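Local coordinates for protein putative peptidyl-arginine deiminase (Chlorobium tepidum, PDB 1XKN) that probably acts as a hydrolase that deiminates guanidino compounds such as agmatine or arginine residues in peptides, at residues S48-V53 with A292-L297. Numbering follows the deposited sequence.
Sequences SRSETV and ANTVVL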
loop_
_atom_site.group_PDB
_atom_site.type_symbol
_atom_site.label_atom_id
_atom_site.label_comp_id
_atom_site.label_asym_id
_atom_site.label_seq_id
_atom_site.Cartn_x
_atom_site.Cartn_y
_atom_site.Cartn_z
ATOM N N SER A 48 10.698 -12.503 0.418
ATOM C CA SER A 48 11.568 -13.334 -0.414
ATOM C C SER A 48 11.163 -14.807 -0.400
ATOM O O SER A 48 11.601 -15.580 -1.247
ATOM C CB SER A 48 13.040 -13.184 0.012
ATOM O OG SER A 48 13.301 -13.771 1.272
ATOM N N ARG A 49 10.326 -15.192 0.556
ATOM C CA ARG A 49 9.859 -16.571 0.633
ATOM C C ARG A 49 8.792 -16.781 -0.435
ATOM O O ARG A 49 8.557 -17.901 -0.896
ATOM C CB ARG A 49 9.240 -16.847 2.006
ATOM C CG ARG A 49 10.203 -16.753 3.173
ATOM C CD ARG A 49 9.455 -16.981 4.475
ATOM N NE ARG A 49 8.798 -18.286 4.486
ATOM C CZ ARG A 49 7.621 -18.527 5.054
ATOM N NH1 ARG A 49 6.963 -17.546 5.660
ATOM N NH2 ARG A 49 7.100 -19.747 5.018
ATOM N N SER A 50 8.168 -15.679 -0.838
ATOM C CA SER A 50 7.078 -15.695 -1.801
ATOM C C SER A 50 7.409 -15.288 -3.232
ATOM O O SER A 50 6.929 -15.901 -4.188
ATOM C CB SER A 50 5.960 -14.783 -1.281
ATOM O OG SER A 50 4.955 -14.573 -2.253
ATOM N N GLU A 51 8.231 -14.256 -3.381
ATOM C CA GLU A 51 8.545 -13.759 -4.708
ATOM C C GLU A 51 9.794 -12.888 -4.701
ATOM O O GLU A 51 10.455 -12.728 -3.670
ATOM C CB GLU A 51 7.351 -12.938 -5.220
ATOM C CG GLU A 51 7.103 -11.652 -4.407
ATOM C CD GLU A 51 5.632 -11.357 -4.151
ATOM O OE1 GLU A 51 5.227 -10.180 -4.280
ATOM O OE2 GLU A 51 4.879 -12.291 -3.797
ATOM N N THR A 52 10.109 -12.335 -5.867
ATOM C CA THR A 52 11.253 -11.449 -6.033
ATOM C C THR A 52 11.000 -10.178 -5.233
ATOM O O THR A 52 9.867 -9.686 -5.171
ATOM C CB THR A 52 11.436 -11.060 -7.513
ATOM O OG1 THR A 52 11.669 -12.239 -8.294
ATOM C CG2 THR A 52 12.611 -10.104 -7.673
ATOM N N VAL A 53 12.056 -9.656 -4.620
ATOM C CA VAL A 53 11.964 -8.433 -3.834
ATOM C C VAL A 53 12.937 -7.416 -4.425
ATOM O O VAL A 53 14.147 -7.642 -4.450
ATOM C CB VAL A 53 12.343 -8.682 -2.356
ATOM C CG1 VAL A 53 12.106 -7.426 -1.538
ATOM C CG2 VAL A 53 11.535 -9.848 -1.803
ATOM N N ALA A 292 0.832 -10.794 -0.592
ATOM C CA ALA A 292 1.916 -11.251 -1.463
ATOM C C ALA A 292 1.431 -12.530 -2.141
ATOM O O ALA A 292 0.315 -12.976 -1.881
ATOM C CB ALA A 292 3.175 -11.521 -0.646
ATOM N N ASN A 293 2.254 -13.134 -2.993
ATOM C CA ASN A 293 1.834 -14.348 -3.687
ATOM C C ASN A 293 1.500 -15.528 -2.780
ATOM O O ASN A 293 0.444 -16.141 -2.920
ATOM C CB ASN A 293 2.897 -14.784 -4.706
ATOM C CG ASN A 293 2.967 -13.868 -5.912
ATOM O OD1 ASN A 293 2.139 -12.969 -6.081
ATOM N ND2 ASN A 293 3.957 -14.098 -6.769
ATOM N N THR A 294 2.386 -15.845 -1.843
ATOM C CA THR A 294 2.157 -16.988 -0.961
ATOM C C THR A 294 1.869 -16.634 0.490
ATOM O O THR A 294 1.572 -17.516 1.300
ATOM C CB THR A 294 3.366 -17.933 -0.959
ATOM O OG1 THR A 294 4.475 -17.280 -0.332
ATOM C CG2 THR A 294 3.745 -18.307 -2.373
ATOM N N VAL A 295 1.962 -15.354 0.823
ATOM C CA VAL A 295 1.732 -14.936 2.195
ATOM C C VAL A 295 1.063 -13.580 2.281
ATOM O O VAL A 295 1.079 -12.797 1.334
ATOM C CB VAL A 295 3.063 -14.849 2.987
ATOM C CG1 VAL A 295 3.725 -16.217 3.062
ATOM C CG2 VAL A 295 4.004 -13.848 2.321
ATOM N N VAL A 296 0.449 -13.326 3.429
ATOM C CA VAL A 296 -0.176 -12.046 3.700
ATOM C C VAL A 296 0.557 -11.588 4.948
ATOM O O VAL A 296 0.607 -12.309 5.946
ATOM C CB VAL A 296 -1.684 -12.184 3.980
ATOM C CG1 VAL A 296 -2.281 -10.811 4.292
ATOM C CG2 VAL A 296 -2.378 -12.786 2.761
ATOM N N LEU A 297 1.153 -10.404 4.874
ATOM C CA LEU A 297 1.917 -9.865 5.987
ATOM C C LEU A 297 1.094 -8.823 6.722
ATOM O O LEU A 297 0.720 -7.797 6.159
ATOM C CB LEU A 297 3.225 -9.266 5.465
ATOM C CG LEU A 297 4.046 -10.247 4.610
ATOM C CD1 LEU A 297 5.287 -9.552 4.078
ATOM C CD2 LEU A 297 4.425 -11.466 5.435
#
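Ser50 and Glu51 meet the turn at Asn293 and Thr294 by accepting its backbone N-H groups, an example of side chains joining two sheets where their strands do not pair. The hydroxyl of Ser50, anti to its backbone N (chi1 171°), reaches the turn and accepts the N-H of Thr294, with Thr294 N 2.9 Å from Ser50 OG. The same OG donates to Glu51 OE2 at 2.8 Å, so the hydroxyl relays a bond from turn amide to carboxylate. Glu51 OE2 is also gripped by Asn293 N, 2.9 Å away and nearly straight. Asn293 N uses the syn lone pair of OE2, whereas Ser50 OG arrives on the anti side, 23° out of the carboxylate plane. Residues 292-295 form a type I turn linking strands 290-291 and 295-300; the hydroxyl and carboxylate come from the junction where helix 36-50 gives way to strand 52-57. In the pentein fold of guanidino-modifying enzymes, an alpha/beta propeller, the contact probably ties two sheets together. The Glu51 and Asn293 side chains cross at about a right angle, carboxylate and amide planes 43° apart, with Asn293 CG 3.3 Å from Glu51 OE2. Strand 15-21, in the same sheet as strand 52-57, holds both: Glu51 OE1 bonds to Thr18 OG1 and His15 ND1, and Asn293 OD1 accepts from His15 N. Thr294 OG1 sits against Ser50 CB, 3.1 Å away; Val295 CG2 approaches Ser50 CB from another direction, at 4.2 Å.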